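PDB 2WNY: conserved protein MTH689 from Methanothermobacter thermautotrophicus, which is of unknown function but, as a DUF54-family protein encoded in the exosome superoperon, probably binds RNA. Local coordinates for residues K25-L30 with A37-E42; E70-V75 with E134-I139; R77-E82 with W107-H112. The protein carries 1 engineered substitution. All coordinates share one frame; numbering follows the deposited sequence.

Contact 1: K25-L30 with A37-E42; sequences KVIEAL and ATPERE
The crossover of a beta-alpha-beta unit closes here: helix 23-30 follows strand 8-17, and the chain returns through a short loop to strand 40-45, with Leu-30 and Ile-27 packing against Ala-37, Pro-39 and Arg-41. The contact is entirely one of side chains, and its buried part is apolar. Leu-30 and Ile-27 share it about equally from the helix side. Leu-30 CG stands anti to the backbone N (chi1 166°), which swings the branched end off the helix toward the returning chain. There CD2 touches two residues at once, lying 3.7 Å from Ala-37 CB and 3.9 Å from Pro-39 CG. The methyl of Ala-37 also sits 3.9 Å from Leu-30 CG, so it lies against the CG-CD2 side of the leucine, while the proline ring is met end-on at its CG corner. One turn earlier, Ile-27 approaches the same ring more loosely, with its CG1 4.4 Å from Pro-39 CG. The isoleucine then runs outward toward the surface, where CD1 comes within 3.5 Å of NH2 of Arg-41. The two side chains cross nearly at right angles, and the methyl meets the guanidinium obliquely. This last approach belongs to one of two modelled arginine conformers and is less certain than the rest. In this conformer the charged end is paired with Glu-23, at the start of the helix, so the apolar patch gives way to a salt bridge at the solvent border. Beneath the contact lies the sheet: Leu-30, Ala-37 and Pro-39 all rest on Tyr-13 of strand 8-17, and Ile-27 and Pro-39 on Leu-55 of strand 51-59, which runs between the two parallel strands of the unit, while Ala-29 turns to helix 99-103.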
loop_
_atom_site.group_PDB
_atom_site.type_symbol
_atom_site.label_atom_id
_atom_site.label_comp_id
_atom_site.label_asym_id
_atom_site.label_seq_id
_atom_site.Cartn_x
_atom_site.Cartn_y
_atom_site.Cartn_z
ATOM N N LYS A 25 0.619 -17.196 -5.010
ATOM C CA LYS A 25 -0.315 -16.749 -3.965
ATOM C C LYS A 25 0.054 -15.419 -3.322
ATOM O O LYS A 25 -0.835 -14.663 -2.939
ATOM C CB LYS A 25 -0.444 -17.817 -2.888
ATOM C CG LYS A 25 -1.074 -19.077 -3.434
ATOM C CD LYS A 25 -1.588 -19.972 -2.333
ATOM C CE LYS A 25 -0.572 -21.007 -1.968
ATOM N NZ LYS A 25 -1.082 -21.918 -0.917
ATOM N N VAL A 26 1.359 -15.147 -3.145
ATOM C CA VAL A 26 1.780 -13.848 -2.649
ATOM C C VAL A 26 1.326 -12.743 -3.647
ATOM O O VAL A 26 0.818 -11.690 -3.244
ATOM C CB VAL A 26 3.294 -13.805 -2.369
ATOM C CG1 VAL A 26 3.743 -12.396 -1.915
ATOM C CG2 VAL A 26 3.661 -14.827 -1.247
ATOM N N ILE A 27 1.518 -13.002 -4.936
ATOM C CA ILE A 27 1.130 -12.052 -5.974
ATOM C C ILE A 27 -0.392 -11.972 -6.032
ATOM O O ILE A 27 -0.940 -10.879 -6.181
ATOM C CB ILE A 27 1.743 -12.417 -7.344
ATOM C CG1 ILE A 27 3.234 -12.022 -7.384
ATOM C CG2 ILE A 27 1.023 -11.704 -8.464
ATOM C CD1 ILE A 27 4.024 -12.734 -8.469
ATOM N N GLU A 28 -1.082 -13.109 -5.897
ATOM C CA GLU A 28 -2.557 -13.040 -5.788
ATOM C C GLU A 28 -2.991 -12.093 -4.652
ATOM O O GLU A 28 -3.906 -11.285 -4.827
ATOM C CB GLU A 28 -3.166 -14.427 -5.593
ATOM C CG GLU A 28 -4.689 -14.453 -5.583
ATOM C CD GLU A 28 -5.237 -15.820 -5.179
ATOM O OE1 GLU A 28 -4.489 -16.815 -5.254
ATOM O OE2 GLU A 28 -6.410 -15.897 -4.773
ATOM N N ALA A 29 -2.348 -12.203 -3.486
ATOM C CA ALA A 29 -2.622 -11.291 -2.367
ATOM C C ALA A 29 -2.352 -9.817 -2.737
ATOM O O ALA A 29 -3.179 -8.945 -2.502
ATOM C CB ALA A 29 -1.805 -11.701 -1.126
ATOM N N LEU A 30 -1.196 -9.540 -3.331
ATOM C CA LEU A 30 -0.922 -8.182 -3.823
ATOM C C LEU A 30 -1.996 -7.673 -4.761
ATOM O O LEU A 30 -2.416 -6.520 -4.649
ATOM C CB LEU A 30 0.422 -8.146 -4.550
ATOM C CG LEU A 30 0.724 -6.914 -5.398
ATOM C CD1 LEU A 30 0.893 -5.696 -4.465
ATOM C CD2 LEU A 30 1.996 -7.134 -6.197
ATOM N N ALA A 37 -1.008 -5.382 -10.634
ATOM C CA ALA A 37 0.359 -5.021 -10.285
ATOM C C ALA A 37 1.310 -6.071 -10.854
ATOM O O ALA A 37 1.038 -7.270 -10.802
ATOM C CB ALA A 37 0.532 -4.880 -8.755
ATOM N N THR A 38 2.403 -5.613 -11.441
ATOM C CA THR A 38 3.404 -6.534 -11.959
ATOM C C THR A 38 4.725 -6.123 -11.337
ATOM O O THR A 38 5.402 -5.230 -11.842
ATOM C CB THR A 38 3.478 -6.521 -13.499
ATOM O OG1 THR A 38 3.754 -5.190 -13.954
ATOM C CG2 THR A 38 2.159 -7.001 -14.103
ATOM N N PRO A 39 5.063 -6.737 -10.195
ATOM C CA PRO A 39 6.227 -6.317 -9.437
ATOM C C PRO A 39 7.535 -6.746 -10.070
ATOM O O PRO A 39 7.590 -7.749 -10.813
ATOM C CB PRO A 39 6.043 -7.023 -8.082
ATOM C CG PRO A 39 5.127 -8.165 -8.364
ATOM C CD PRO A 39 4.268 -7.773 -9.500
ATOM N N GLU A 40 8.569 -5.959 -9.815
ATOM C CA GLU A 40 9.934 -6.370 -10.117
ATOM C C GLU A 40 10.345 -7.296 -8.986
ATOM O O GLU A 40 9.830 -7.178 -7.870
ATOM C CB GLU A 40 10.879 -5.164 -10.194
ATOM C CG GLU A 40 11.295 -4.830 -11.610
ATOM C CD GLU A 40 11.293 -3.345 -11.878
ATOM O OE1 GLU A 40 12.391 -2.784 -12.095
ATOM O OE2 GLU A 40 10.193 -2.742 -11.861
ATOM N N ARG A 41 11.259 -8.210 -9.291
ATOM C CA ARG A 41 11.738 -9.177 -8.323
ATOM C C ARG A 41 13.152 -8.814 -7.922
ATOM O O ARG A 41 13.951 -8.392 -8.760
ATOM C CB ARG A 41 11.763 -10.575 -8.937
ATOM C CG ARG A 41 10.507 -10.945 -9.675
ATOM C CD ARG A 41 10.509 -12.405 -10.088
ATOM N NE ARG A 41 9.157 -12.923 -9.954
ATOM C CZ ARG A 41 8.104 -12.394 -10.570
ATOM N NH1 ARG A 41 8.260 -11.351 -11.372
ATOM N NH2 ARG A 41 6.901 -12.910 -10.391
ATOM N N GLU A 42 13.474 -8.987 -6.648
ATOM C CA GLU A 42 14.870 -8.871 -6.245
ATOM C C GLU A 42 15.114 -9.757 -5.045
ATOM O O GLU A 42 14.263 -9.850 -4.156
ATOM C CB GLU A 42 15.274 -7.397 -6.018
ATOM C CG GLU A 42 15.415 -6.959 -4.564
ATOM C CD GLU A 42 15.632 -5.462 -4.417
ATOM O OE1 GLU A 42 14.844 -4.813 -3.688
ATOM O OE2 GLU A 42 16.586 -4.935 -5.028
#

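Contact 2: E70-V75 with E134-I139; sequences EKFTEV and ENIRKI
Thr-73 and Ile-139 make the closest approach between segments 70-75 and 134-139, their side chains crossing at about a right angle. The threonine OG1 lies 3.6 Å from Ile-139 CG2, a van der Waals touch, since the partner is a methyl; the hydroxyl itself is hydrogen-bonded to Met-69 O in its own helix. The threonine methyl, anti to the backbone N (chi1 of OG1 -55°), sits 3.8 Å from Ile-139 O. This pair, partly exposed, forms the looser side of the seam. Deeper in, Phe-72 presents the edge of its ring to Ile-136: CG2 lies near the ring plane, 4.0 Å from CE2 and 4.1 Å from CZ. This buried side is the well-packed one, with Phe-72 also resting on Leu-93 and Leu-95. Farther out, and without touching 70-75, Arg-137 grips Glu-134 side-on within its own helix, NE to OE1 (3.2 Å) and NH2 to OE2 (2.9 Å), with both oxygens close to the guanidinium plane. The arrangement is helix-helix packing in an alpha+beta fold, joining helix 62-76, which rests on strand 92-98 of the antiparallel sheet, to the C-terminal helix 129-139.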
loop_
_atom_site.group_PDB
_atom_site.type_symbol
_atom_site.label_atom_id
_atom_site.label_comp_id
_atom_site.label_asym_id
_atom_site.label_seq_id
_atom_site.Cartn_x
_atom_site.Cartn_y
_atom_site.Cartn_z
ATOM N N GLU A 70 -10.834 4.056 -5.141
ATOM C CA GLU A 70 -12.207 3.575 -4.979
ATOM C C GLU A 70 -12.286 2.562 -3.818
ATOM O O GLU A 70 -13.116 2.690 -2.928
ATOM C CB GLU A 70 -12.671 2.888 -6.257
ATOM C CG GLU A 70 -13.227 3.786 -7.326
ATOM C CD GLU A 70 -14.189 3.021 -8.226
ATOM O OE1 GLU A 70 -13.853 1.880 -8.631
ATOM O OE2 GLU A 70 -15.286 3.551 -8.514
ATOM N N LYS A 71 -11.405 1.563 -3.828
ATOM C CA LYS A 71 -11.413 0.533 -2.791
ATOM C C LYS A 71 -10.905 1.098 -1.456
ATOM O O LYS A 71 -11.468 0.818 -0.389
ATOM C CB LYS A 71 -10.562 -0.659 -3.235
ATOM C CG LYS A 71 -10.305 -1.721 -2.167
ATOM C CD LYS A 71 -11.528 -2.564 -1.884
ATOM C CE LYS A 71 -11.142 -3.824 -1.120
ATOM N NZ LYS A 71 -12.195 -4.853 -1.287
ATOM N N PHE A 72 -9.853 1.906 -1.528
ATOM C CA PHE A 72 -9.308 2.572 -0.341
ATOM C C PHE A 72 -10.396 3.375 0.374
ATOM O O PHE A 72 -10.536 3.306 1.611
ATOM C CB PHE A 72 -8.119 3.459 -0.753
ATOM C CG PHE A 72 -7.558 4.311 0.360
ATOM C CD1 PHE A 72 -6.471 3.877 1.106
ATOM C CD2 PHE A 72 -8.096 5.566 0.633
ATOM C CE1 PHE A 72 -5.937 4.670 2.131
ATOM C CE2 PHE A 72 -7.572 6.362 1.656
ATOM C CZ PHE A 72 -6.489 5.914 2.396
ATOM N N THR A 73 -11.176 4.124 -0.408
ATOM C CA THR A 73 -12.307 4.905 0.136
ATOM C C THR A 73 -13.379 4.035 0.813
ATOM O O THR A 73 -13.871 4.394 1.886
ATOM C CB THR A 73 -12.943 5.830 -0.941
ATOM O OG1 THR A 73 -11.925 6.663 -1.501
ATOM C CG2 THR A 73 -14.031 6.724 -0.345
ATOM N N GLU A 74 -13.747 2.911 0.197
ATOM C CA GLU A 74 -14.752 2.011 0.798
ATOM C C GLU A 74 -14.220 1.447 2.122
ATOM O O GLU A 74 -14.918 1.435 3.137
ATOM C CB GLU A 74 -15.100 0.842 -0.132
ATOM C CG GLU A 74 -15.602 1.227 -1.509
ATOM C CD GLU A 74 -15.538 0.074 -2.510
ATOM O OE1 GLU A 74 -14.963 -0.997 -2.193
ATOM O OE2 GLU A 74 -16.071 0.247 -3.629
ATOM N N VAL A 75 -12.971 1.000 2.094
ATOM C CA VAL A 75 -12.334 0.389 3.262
ATOM C C VAL A 75 -12.233 1.390 4.427
ATOM O O VAL A 75 -12.628 1.077 5.544
ATOM C CB VAL A 75 -10.934 -0.205 2.894
ATOM C CG1 VAL A 75 -10.158 -0.648 4.138
ATOM C CG2 VAL A 75 -11.090 -1.382 1.919
ATOM N N GLU A 134 -5.410 16.377 5.752
ATOM C CA GLU A 134 -6.677 17.058 5.464
ATOM C C GLU A 134 -7.325 16.519 4.187
ATOM O O GLU A 134 -8.531 16.253 4.162
ATOM C CB GLU A 134 -6.499 18.582 5.381
ATOM C CG GLU A 134 -7.769 19.354 4.972
ATOM C CD GLU A 134 -8.966 19.117 5.902
ATOM O OE1 GLU A 134 -8.782 18.618 7.036
ATOM O OE2 GLU A 134 -10.104 19.442 5.494
ATOM N N ASN A 135 -6.508 16.334 3.149
ATOM C CA ASN A 135 -6.990 15.865 1.847
ATOM C C ASN A 135 -7.592 14.470 1.896
ATOM O O ASN A 135 -8.636 14.215 1.293
ATOM C CB ASN A 135 -5.868 15.924 0.809
ATOM C CG ASN A 135 -5.572 17.330 0.361
ATOM O OD1 ASN A 135 -6.301 18.269 0.682
ATOM N ND2 ASN A 135 -4.490 17.489 -0.384
ATOM N N ILE A 136 -6.938 13.573 2.626
ATOM C CA ILE A 136 -7.431 12.208 2.764
ATOM C C ILE A 136 -8.680 12.160 3.659
ATOM O O ILE A 136 -9.645 11.440 3.354
ATOM C CB ILE A 136 -6.315 11.240 3.275
ATOM C CG1 ILE A 136 -5.136 11.164 2.278
ATOM C CG2 ILE A 136 -6.893 9.842 3.600
ATOM C CD1 ILE A 136 -5.456 10.537 0.896
ATOM N N ARG A 137 -8.674 12.943 4.742
ATOM C CA ARG A 137 -9.813 12.984 5.656
ATOM C C ARG A 137 -11.085 13.427 4.917
ATOM O O ARG A 137 -12.171 12.855 5.111
ATOM C CB ARG A 137 -9.519 13.912 6.840
ATOM C CG ARG A 137 -10.549 13.828 7.986
ATOM C CD ARG A 137 -10.551 15.098 8.815
ATOM N NE ARG A 137 -10.782 16.272 7.966
ATOM C CZ ARG A 137 -11.973 16.687 7.528
ATOM N NH1 ARG A 137 -13.090 16.042 7.855
ATOM N NH2 ARG A 137 -12.047 17.761 6.754
ATOM N N LYS A 138 -10.932 14.446 4.070
ATOM C CA LYS A 138 -12.011 14.928 3.207
ATOM C C LYS A 138 -12.530 13.801 2.305
ATOM O O LYS A 138 -13.743 13.652 2.112
ATOM C CB LYS A 138 -11.526 16.112 2.360
ATOM C CG LYS A 138 -12.606 16.791 1.517
ATOM C CD LYS A 138 -13.681 17.442 2.393
ATOM C CE LYS A 138 -14.820 17.993 1.553
ATOM N NZ LYS A 138 -15.936 18.486 2.406
ATOM N N ILE A 139 -11.603 13.012 1.759
ATOM C CA ILE A 139 -11.966 11.902 0.877
ATOM C C ILE A 139 -12.679 10.792 1.660
ATOM O O ILE A 139 -13.644 10.206 1.159
ATOM C CB ILE A 139 -10.737 11.367 0.083
ATOM C CG1 ILE A 139 -10.288 12.413 -0.956
ATOM C CG2 ILE A 139 -11.055 10.031 -0.594
ATOM C CD1 ILE A 139 -8.842 12.202 -1.522
#

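Contact 3: R77-E82 with W107-H112; sequences RGRMDE and WEPVRH
The guanidinium of Arg-79 has the carboxylate carbon CD of Glu-82 at its edge, in its plane, with OE1 in the plane and OE2 tilted from it, and the ring of Pro-109 set obliquely beside it. The carboxylate is gripped side-on by two nitrogens. NH2 gives the straighter bond, 3.1 Å to OE1 at 176°, reaching the oxygen on its syn side; NE lies 2.9 Å from OE2 and comes to it from above the carboxylate plane. Two bonds hold both flat groups against free rotation, and the bend of the arginine at chi3 (66°) turns its end toward the glutamate three residues on. The ion pair is thus made within one segment, and Pro-109 packs against it from the other. Its CG lies 3.6 Å from Arg-79 NH2 and 3.8 Å from Glu-82 OE1, while CD is 3.7 Å from the same NH2, so one corner of the proline touches both partners of the salt bridge. The proline and arginine side chains cross at about a right angle. The carboxylate of Glu-108 stands farther off, its OE2 5.1 Å from Arg-79 NH2, where it may add a weak electrostatic pull. The second guanidinium, that of Arg-111, meets Glu-82 O obliquely at NH2, 3.9 Å away, too far to count as a bond. Its stronger partner is Asp-85, and Glu-82 O is itself bonded to Arg-86. Between the segments, Arg-86 also touches Pro-109 and Arg-111. The arrangement is a surface contact in which an ion pair within the loop after helix 62-76, which includes a 3-10 turn at residues 80-82, packs on a proline of the short, weakly bonded edge strand 109-110, within the family's probable RNA-binding region.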
loop_
_atom_site.group_PDB
_atom_site.type_symbol
_atom_site.label_atom_id
_atom_site.label_comp_id
_atom_site.label_asym_id
_atom_site.label_seq_id
_atom_site.Cartn_x
_atom_site.Cartn_y
_atom_site.Cartn_z
ATOM N N ARG A 77 -13.419 4.746 4.839
ATOM C CA ARG A 77 -14.512 5.679 5.155
ATOM C C ARG A 77 -14.749 5.615 6.663
ATOM O O ARG A 77 -14.932 4.521 7.205
ATOM C CB ARG A 77 -15.778 5.261 4.381
ATOM C CG ARG A 77 -17.109 5.980 4.723
ATOM C CD ARG A 77 -17.228 7.370 4.106
ATOM N NE ARG A 77 -17.021 7.375 2.656
ATOM C CZ ARG A 77 -16.938 8.475 1.904
ATOM N NH1 ARG A 77 -17.055 9.685 2.451
ATOM N NH2 ARG A 77 -16.743 8.364 0.595
ATOM N N GLY A 78 -14.681 6.771 7.329
ATOM C CA GLY A 78 -14.886 6.880 8.778
ATOM C C GLY A 78 -13.829 6.218 9.649
ATOM O O GLY A 78 -14.040 6.013 10.840
ATOM N N ARG A 79 -12.687 5.883 9.060
ATOM C CA ARG A 79 -11.622 5.240 9.803
ATOM C C ARG A 79 -10.353 6.085 9.733
ATOM O O ARG A 79 -9.227 5.557 9.723
ATOM C CB ARG A 79 -11.386 3.826 9.251
ATOM C CG ARG A 79 -12.482 2.838 9.606
ATOM C CD ARG A 79 -12.300 1.516 8.909
ATOM N NE ARG A 79 -11.102 0.816 9.379
ATOM C CZ ARG A 79 -10.689 -0.367 8.930
ATOM N NH1 ARG A 79 -11.364 -1.003 7.982
ATOM N NH2 ARG A 79 -9.596 -0.920 9.432
ATOM N N MET A 80 -10.525 7.402 9.683
ATOM C CA MET A 80 -9.382 8.290 9.459
ATOM C C MET A 80 -8.411 8.238 10.640
ATOM O O MET A 80 -7.194 8.275 10.450
ATOM C CB MET A 80 -9.835 9.726 9.158
ATOM C CG MET A 80 -8.700 10.703 8.848
ATOM S SD MET A 80 -7.691 10.287 7.400
ATOM C CE MET A 80 -6.338 11.440 7.618
ATOM N N ASP A 81 -8.953 8.103 11.845
ATOM C CA ASP A 81 -8.144 8.046 13.059
ATOM C C ASP A 81 -7.145 6.867 13.069
ATOM O O ASP A 81 -6.161 6.899 13.805
ATOM C CB ASP A 81 -9.047 8.021 14.290
ATOM C CG ASP A 81 -9.831 6.728 14.415
ATOM O OD1 ASP A 81 -10.145 6.094 13.382
ATOM O OD2 ASP A 81 -10.132 6.347 15.561
ATOM N N GLU A 82 -7.393 5.852 12.239
ATOM C CA GLU A 82 -6.469 4.727 12.077
ATOM C C GLU A 82 -5.320 5.040 11.111
ATOM O O GLU A 82 -4.365 4.270 11.005
ATOM C CB GLU A 82 -7.207 3.479 11.576
ATOM C CG GLU A 82 -8.150 2.842 12.590
ATOM C CD GLU A 82 -8.831 1.604 12.036
ATOM O OE1 GLU A 82 -8.119 0.628 11.693
ATOM O OE2 GLU A 82 -10.079 1.608 11.942
ATOM N N TRP A 107 -8.639 -6.108 3.410
ATOM C CA TRP A 107 -7.608 -5.124 3.700
ATOM C C TRP A 107 -7.555 -4.930 5.200
ATOM O O TRP A 107 -8.468 -4.355 5.802
ATOM C CB TRP A 107 -7.921 -3.796 3.022
ATOM C CG TRP A 107 -7.674 -3.741 1.553
ATOM C CD1 TRP A 107 -7.673 -4.787 0.654
ATOM C CD2 TRP A 107 -7.439 -2.550 0.787
ATOM N NE1 TRP A 107 -7.439 -4.307 -0.629
ATOM C CE2 TRP A 107 -7.294 -2.942 -0.571
ATOM C CE3 TRP A 107 -7.336 -1.187 1.116
ATOM C CZ2 TRP A 107 -7.005 -2.021 -1.589
ATOM C CZ3 TRP A 107 -7.061 -0.271 0.100
ATOM C CH2 TRP A 107 -6.924 -0.689 -1.233
ATOM N N GLU A 108 -6.481 -5.414 5.811
ATOM C CA GLU A 108 -6.340 -5.304 7.258
ATOM C C GLU A 108 -5.065 -4.517 7.551
ATOM O O GLU A 108 -3.967 -5.018 7.331
ATOM C CB GLU A 108 -6.307 -6.700 7.893
ATOM C CG GLU A 108 -6.219 -6.741 9.444
ATOM C CD GLU A 108 -7.446 -6.150 10.130
ATOM O OE1 GLU A 108 -8.568 -6.625 9.857
ATOM O OE2 GLU A 108 -7.279 -5.219 10.948
ATOM N N PRO A 109 -5.213 -3.280 8.064
ATOM C CA PRO A 109 -4.033 -2.490 8.404
ATOM C C PRO A 109 -3.278 -3.146 9.558
ATOM O O PRO A 109 -3.885 -3.650 10.507
ATOM C CB PRO A 109 -4.616 -1.134 8.828
ATOM C CG PRO A 109 -6.040 -1.425 9.230
ATOM C CD PRO A 109 -6.479 -2.619 8.436
ATOM N N VAL A 110 -1.959 -3.182 9.446
ATOM C CA VAL A 110 -1.120 -3.696 10.521
ATOM C C VAL A 110 0.027 -2.727 10.769
ATOM O O VAL A 110 0.290 -1.840 9.946
ATOM C CB VAL A 110 -0.568 -5.114 10.215
ATOM C CG1 VAL A 110 -1.691 -6.165 10.221
ATOM C CG2 VAL A 110 0.193 -5.124 8.897
ATOM N N ARG A 111 0.712 -2.905 11.892
ATOM C CA ARG A 111 1.808 -2.021 12.265
ATOM C C ARG A 111 3.171 -2.667 12.021
ATOM O O ARG A 111 4.132 -2.000 11.629
ATOM C CB ARG A 111 1.667 -1.586 13.729
ATOM C CG ARG A 111 0.419 -0.763 14.001
ATOM C CD ARG A 111 0.516 0.621 13.381
ATOM N NE ARG A 111 -0.656 1.440 13.673
ATOM C CZ ARG A 111 -0.706 2.763 13.529
ATOM N NH1 ARG A 111 0.354 3.438 13.099
ATOM N NH2 ARG A 111 -1.827 3.415 13.815
ATOM N N HIS A 112 3.244 -3.965 12.278
ATOM C CA HIS A 112 4.465 -4.720 12.085
ATOM C C HIS A 112 4.077 -6.097 11.562
ATOM O O HIS A 112 2.889 -6.456 11.520
ATOM C CB HIS A 112 5.255 -4.871 13.402
ATOM C CG HIS A 112 5.686 -3.573 14.026
ATOM N ND1 HIS A 112 6.468 -2.645 13.368
ATOM C CD2 HIS A 112 5.466 -3.066 15.264
ATOM C CE1 HIS A 112 6.694 -1.615 14.166
ATOM N NE2 HIS A 112 6.098 -1.846 15.324
#

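How the contacts relate
Contact 1 is buried and chiefly apolar, contact 2 partly buried, an aromatic edge and aliphatic groups with one hydroxyl, and contact 3 lies at the surface, where charged groups and a proline ring replace the hydrocarbon packing. Contacts 1 and 3 both reach the antiparallel sheet, at its two outermost strands, 40-45 and 109-110, and sit on opposite sides of the chain's centre, about 22 Å apart between centres. Contacts 2 and 3 are neighbours, 11 Å between centres, and touch: Lys-71 and Phe-72 pack on Trp-107, and Arg-137 on Met-80. Helix 62-76 runs straight into the loop of contact 3, which is nested within the chain closed by contact 2.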